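L-iditol 2-dehydrogenase (Clostridium scindens, PDB 4OH1) probably catalyses the NAD+-dependent oxidation of L-iditol or related polyols, as a zinc-containing member of the alcohol dehydrogenase family. Local coordinates at residues A[30-44]-A[75-87]. Residues are numbered along the deposited sequence; the frame is centred on the assembly and turned at random.
With ZN (zinc ion), chain B.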
loop_
_atom_site.group_PDB
_atom_site.type_symbol
_atom_site.label_atom_id
_atom_site.label_comp_id
_atom_site.label_asym_id
_atom_site.label_seq_id
_atom_site.Cartn_x
_atom_site.Cartn_y
_atom_site.Cartn_z
ATOM N N GLU A 30 24.246 -2.504 -36.549
ATOM C CA GLU A 30 24.103 -3.939 -36.715
ATOM C C GLU A 30 23.837 -4.541 -35.366
ATOM O O GLU A 30 24.518 -4.238 -34.434
ATOM C CB GLU A 30 25.423 -4.517 -37.280
ATOM C CG GLU A 30 25.613 -4.345 -38.802
ATOM C CD GLU A 30 24.406 -4.848 -39.581
ATOM O OE1 GLU A 30 23.714 -5.749 -39.066
ATOM O OE2 GLU A 30 24.110 -4.352 -40.688
ATOM N N PRO A 31 22.829 -5.378 -35.234
ATOM C CA PRO A 31 22.586 -5.935 -33.904
ATOM C C PRO A 31 23.422 -7.163 -33.582
ATOM O O PRO A 31 23.537 -8.036 -34.409
ATOM C CB PRO A 31 21.147 -6.368 -33.984
ATOM C CG PRO A 31 20.920 -6.604 -35.450
ATOM C CD PRO A 31 21.726 -5.626 -36.161
ATOM N N LYS A 32 23.945 -7.236 -32.363
ATOM C CA LYS A 32 24.538 -8.476 -31.840
ATOM C C LYS A 32 23.436 -9.497 -31.572
ATOM O O LYS A 32 22.285 -9.245 -31.906
ATOM C CB LYS A 32 25.249 -8.227 -30.533
ATOM C CG LYS A 32 26.202 -7.110 -30.537
ATOM C CD LYS A 32 27.037 -7.190 -29.265
ATOM C CE LYS A 32 27.664 -5.873 -28.896
ATOM N NZ LYS A 32 28.172 -5.158 -30.095
ATOM N N ASP A 33 23.785 -10.646 -30.973
ATOM C CA ASP A 33 22.837 -11.792 -30.799
ATOM C C ASP A 33 21.547 -11.449 -30.004
ATOM O O ASP A 33 20.443 -11.909 -30.352
ATOM C CB ASP A 33 23.537 -12.989 -30.116
ATOM C CG ASP A 33 24.642 -13.613 -30.987
ATOM O OD1 ASP A 33 24.709 -13.329 -32.189
ATOM O OD2 ASP A 33 25.453 -14.389 -30.460
ATOM N N GLU A 34 21.706 -10.632 -28.970
ATOM C CA GLU A 34 20.585 -10.258 -28.136
ATOM C C GLU A 34 19.949 -8.915 -28.470
ATOM O O GLU A 34 19.085 -8.443 -27.707
ATOM C CB GLU A 34 21.007 -10.293 -26.675
ATOM C CG GLU A 34 21.461 -11.675 -26.273
ATOM C CD GLU A 34 21.652 -11.813 -24.802
ATOM O OE1 GLU A 34 21.336 -10.882 -24.025
ATOM O OE2 GLU A 34 22.138 -12.869 -24.414
ATOM N N GLU A 35 20.343 -8.332 -29.608
ATOM C CA GLU A 35 19.917 -6.998 -29.973
ATOM C C GLU A 35 18.959 -7.048 -31.123
ATOM O O GLU A 35 18.806 -8.073 -31.755
ATOM C CB GLU A 35 21.114 -6.122 -30.339
ATOM C CG GLU A 35 21.928 -5.708 -29.138
ATOM C CD GLU A 35 23.197 -4.925 -29.489
ATOM O OE1 GLU A 35 23.733 -4.992 -30.613
ATOM O OE2 GLU A 35 23.681 -4.235 -28.589
ATOM N N ILE A 36 18.316 -5.913 -31.386
ATOM C CA ILE A 36 17.243 -5.811 -32.351
ATOM C C ILE A 36 17.417 -4.464 -32.994
ATOM O O ILE A 36 17.647 -3.458 -32.302
ATOM C CB ILE A 36 15.869 -5.842 -31.639
ATOM C CG1 ILE A 36 15.687 -7.156 -30.886
ATOM C CG2 ILE A 36 14.762 -5.684 -32.629
ATOM C CD1 ILE A 36 14.336 -7.327 -30.326
ATOM N N ARG A 37 17.283 -4.413 -34.313
ATOM C CA ARG A 37 17.309 -3.161 -35.002
ATOM C C ARG A 37 15.894 -2.808 -35.414
ATOM O O ARG A 37 15.144 -3.640 -35.944
ATOM C CB ARG A 37 18.211 -3.227 -36.215
ATOM C CG ARG A 37 18.256 -1.900 -36.945
ATOM C CD ARG A 37 18.417 -2.115 -38.432
ATOM N NE ARG A 37 19.755 -2.496 -38.681
ATOM C CZ ARG A 37 20.169 -3.306 -39.655
ATOM N NH1 ARG A 37 19.349 -3.867 -40.538
ATOM N NH2 ARG A 37 21.454 -3.550 -39.726
ATOM N N ILE A 38 15.553 -1.551 -35.149
ATOM C CA ILE A 38 14.265 -0.981 -35.448
ATOM C C ILE A 38 14.400 -0.075 -36.613
ATOM O O ILE A 38 15.296 0.753 -36.675
ATOM C CB ILE A 38 13.722 -0.014 -34.279
ATOM C CG1 ILE A 38 13.676 -0.697 -32.953
ATOM C CG2 ILE A 38 12.349 0.486 -34.568
ATOM C CD1 ILE A 38 13.196 -2.093 -33.097
ATOM N N LYS A 39 13.446 -0.151 -37.491
ATOM C CA LYS A 39 13.274 0.894 -38.425
ATOM C C LYS A 39 12.318 1.890 -37.757
ATOM O O LYS A 39 11.152 1.558 -37.507
ATOM C CB LYS A 39 12.624 0.384 -39.675
ATOM C CG LYS A 39 12.674 1.388 -40.728
ATOM C CD LYS A 39 11.596 1.255 -41.745
ATOM C CE LYS A 39 11.951 2.211 -42.876
ATOM N NZ LYS A 39 10.852 2.254 -43.837
ATOM N N VAL A 40 12.787 3.123 -37.556
ATOM C CA VAL A 40 12.028 4.066 -36.776
ATOM C C VAL A 40 11.039 4.737 -37.689
ATOM O O VAL A 40 11.390 5.211 -38.746
ATOM C CB VAL A 40 12.924 5.070 -36.100
ATOM C CG1 VAL A 40 12.096 5.987 -35.186
ATOM C CG2 VAL A 40 13.955 4.352 -35.252
ATOM N N VAL A 41 9.782 4.769 -37.258
ATOM C CA VAL A 41 8.723 5.399 -38.046
ATOM C C VAL A 41 8.283 6.757 -37.455
ATOM O O VAL A 41 8.172 7.744 -38.173
ATOM C CB VAL A 41 7.545 4.436 -38.199
ATOM C CG1 VAL A 41 6.329 5.135 -38.893
ATOM C CG2 VAL A 41 8.005 3.219 -38.937
ATOM N N TYR A 42 8.075 6.815 -36.139
ATOM C CA TYR A 42 7.777 8.071 -35.488
ATOM C C TYR A 42 8.676 8.273 -34.304
ATOM O O TYR A 42 8.908 7.359 -33.519
ATOM C CB TYR A 42 6.331 8.086 -35.049
ATOM C CG TYR A 42 5.376 8.426 -36.137
ATOM C CD1 TYR A 42 5.145 9.737 -36.463
ATOM C CD2 TYR A 42 4.661 7.443 -36.810
ATOM C CE1 TYR A 42 4.268 10.082 -37.470
ATOM C CE2 TYR A 42 3.734 7.779 -37.820
ATOM C CZ TYR A 42 3.570 9.105 -38.136
ATOM O OH TYR A 42 2.702 9.525 -39.106
ATOM N N ALA A 43 9.177 9.491 -34.190
ATOM C CA ALA A 43 9.926 9.916 -33.032
ATOM C C ALA A 43 9.320 11.236 -32.480
ATOM O O ALA A 43 8.974 12.150 -33.209
ATOM C CB ALA A 43 11.313 10.111 -33.368
ATOM N N SER A 44 9.212 11.294 -31.165
ATOM C CA SER A 44 8.740 12.464 -30.513
ATOM C C SER A 44 9.846 13.181 -29.786
ATOM O O SER A 44 10.836 12.614 -29.345
ATOM C CB SER A 44 7.667 12.114 -29.490
ATOM O OG SER A 44 7.115 13.350 -29.137
ATOM N N GLU A 75 11.967 8.766 -27.582
ATOM C CA GLU A 75 10.559 8.548 -27.665
ATOM C C GLU A 75 10.264 8.117 -29.080
ATOM O O GLU A 75 10.354 8.933 -29.991
ATOM C CB GLU A 75 9.803 9.820 -27.327
ATOM C CG GLU A 75 10.163 10.425 -25.967
ATOM C CD GLU A 75 9.296 11.674 -25.581
ATOM O OE1 GLU A 75 8.495 12.203 -26.391
ATOM O OE2 GLU A 75 9.389 12.099 -24.423
ATOM N N LEU A 76 10.004 6.832 -29.291
ATOM C CA LEU A 76 9.916 6.331 -30.696
ATOM C C LEU A 76 9.110 5.061 -30.839
ATOM O O LEU A 76 9.003 4.207 -29.902
ATOM C CB LEU A 76 11.294 6.105 -31.314
ATOM C CG LEU A 76 12.084 4.956 -30.654
ATOM C CD1 LEU A 76 12.961 4.270 -31.611
ATOM C CD2 LEU A 76 12.869 5.450 -29.471
ATOM N N SER A 77 8.505 4.957 -32.011
ATOM C CA SER A 77 7.849 3.728 -32.415
ATOM C C SER A 77 8.389 3.347 -33.791
ATOM O O SER A 77 8.800 4.201 -34.526
ATOM C CB SER A 77 6.339 3.940 -32.501
ATOM O OG SER A 77 6.063 4.946 -33.421
ATOM N N GLY A 78 8.361 2.073 -34.129
ATOM C CA GLY A 78 8.605 1.663 -35.481
ATOM C C GLY A 78 8.404 0.179 -35.637
ATOM O O GLY A 78 7.587 -0.412 -34.943
ATOM N N VAL A 79 9.169 -0.417 -36.560
ATOM C CA VAL A 79 8.990 -1.821 -36.947
ATOM C C VAL A 79 10.363 -2.511 -36.855
ATOM O O VAL A 79 11.384 -1.934 -37.210
ATOM C CB VAL A 79 8.412 -1.892 -38.350
ATOM C CG1 VAL A 79 8.208 -3.289 -38.763
ATOM C CG2 VAL A 79 7.066 -1.187 -38.396
ATOM N N ILE A 80 10.396 -3.731 -36.344
ATOM C CA ILE A 80 11.610 -4.497 -36.294
ATOM C C ILE A 80 12.126 -4.762 -37.729
ATOM O O ILE A 80 11.386 -5.217 -38.592
ATOM C CB ILE A 80 11.416 -5.808 -35.568
ATOM C CG1 ILE A 80 11.041 -5.543 -34.103
ATOM C CG2 ILE A 80 12.700 -6.646 -35.643
ATOM C CD1 ILE A 80 11.160 -6.750 -33.153
ATOM N N ASP A 81 13.398 -4.439 -37.932
ATOM C CA ASP A 81 14.075 -4.534 -39.207
ATOM C C ASP A 81 15.063 -5.705 -39.242
ATOM O O ASP A 81 15.284 -6.270 -40.286
ATOM C CB ASP A 81 14.869 -3.266 -39.423
ATOM C CG ASP A 81 15.520 -3.218 -40.767
ATOM O OD1 ASP A 81 14.761 -3.159 -41.756
ATOM O OD2 ASP A 81 16.772 -3.209 -40.835
ATOM N N LYS A 82 15.646 -6.069 -38.108
ATOM C CA LYS A 82 16.575 -7.169 -38.038
ATOM C C LYS A 82 16.798 -7.583 -36.588
ATOM O O LYS A 82 16.835 -6.738 -35.678
ATOM C CB LYS A 82 17.899 -6.740 -38.617
ATOM C CG LYS A 82 19.009 -7.737 -38.456
ATOM C CD LYS A 82 20.165 -7.412 -39.381
ATOM C CE LYS A 82 21.364 -8.380 -39.216
ATOM N NZ LYS A 82 22.508 -7.844 -39.991
ATOM N N VAL A 83 16.931 -8.883 -36.387
ATOM C CA VAL A 83 16.924 -9.514 -35.075
ATOM C C VAL A 83 18.197 -10.391 -34.908
ATOM O O VAL A 83 18.473 -11.218 -35.736
ATOM C CB VAL A 83 15.661 -10.440 -34.961
ATOM C CG1 VAL A 83 15.607 -11.089 -33.600
ATOM C CG2 VAL A 83 14.390 -9.667 -35.120
ATOM N N GLY A 84 18.955 -10.224 -33.835
ATOM C CA GLY A 84 19.988 -11.199 -33.484
ATOM C C GLY A 84 19.391 -12.575 -33.190
ATOM O O GLY A 84 18.229 -12.712 -32.819
ATOM N N SER A 85 20.201 -13.610 -33.340
ATOM C CA SER A 85 19.744 -14.968 -33.151
ATOM C C SER A 85 19.177 -15.233 -31.757
ATOM O O SER A 85 18.166 -15.900 -31.646
ATOM C CB SER A 85 20.881 -15.961 -33.498
ATOM O OG SER A 85 22.085 -15.617 -32.839
ATOM N N THR A 86 19.756 -14.705 -30.686
ATOM C CA THR A 86 19.149 -14.961 -29.378
ATOM C C THR A 86 17.763 -14.292 -29.292
ATOM O O THR A 86 16.760 -14.875 -28.834
ATOM C CB THR A 86 20.015 -14.463 -28.248
ATOM O OG1 THR A 86 21.275 -15.102 -28.323
ATOM C CG2 THR A 86 19.392 -14.811 -26.913
ATOM N N ALA A 87 17.683 -13.078 -29.787
ATOM C CA ALA A 87 16.416 -12.389 -29.717
ATOM C C ALA A 87 15.332 -13.085 -30.533
ATOM O O ALA A 87 14.171 -13.060 -30.155
ATOM C CB ALA A 87 16.584 -10.966 -30.156
HETATM ZN ZN ZN B . 10.424 11.446 -22.756
HETATM O O HOH W 1 22.877 -12.891 -33.949
HETATM O O HOH W 2 12.855 10.343 -29.958
HETATM O O HOH W 3 9.017 12.438 -21.096
HETATM O O HOH W 4 11.517 11.116 -20.659
#
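Arg37 and Lys82 face each other as a hydrogen-bonded pair in the antiparallel strands 35-44 and 75-83, part of the GroES-like domain of a zinc-containing alcohol dehydrogenase. Two classic beta bulges interrupt the pairing: Asp81 and Lys82 both face Arg37, whose O takes both their N-H groups, and Val41 and Tyr42 both give theirs to Ser77 O. Followed outward, the extended Lys82 side chain starts with CB over one face of the Arg37 guanidinium, 3.7 Å from NH1. Its CG then rests on Pro31 CG, also at 3.7 Å, the two side chains crossing at about a right angle. CD and CE run on past Pro31 CD toward Glu30, and NZ ends in a salt bridge to Glu30 OE1 (2.6 Å), on the syn side and 28° out of the carboxylate plane. Glu30 OE2 pairs with Arg37 NH2, so one carboxylate bridges the two cations and probably offsets their mutual repulsion. Arg37 NH1 reaches Asp81 OD2 at 2.7 Å, nearly in the guanidinium plane, which completes a four-residue salt-bridge network. On the other face Ile36 CG2 packs against Ile80 CG2 at 3.8 Å. Past the strands, the Lys32–Glu35 turn meets the start of helix 85-89, where Asp33 O accepts from Ala87 N (3.1 Å) with Gly84 as N-cap. The opposite end enters the metal site: CG of Glu75 lies anti to its carbonyl carbon (chi1 -55°) and the chain runs out straight, OE1 forming a salt bridge with Lys344 while OE2, alongside His74 and Glu157, binds the zinc ion at 2.1 Å.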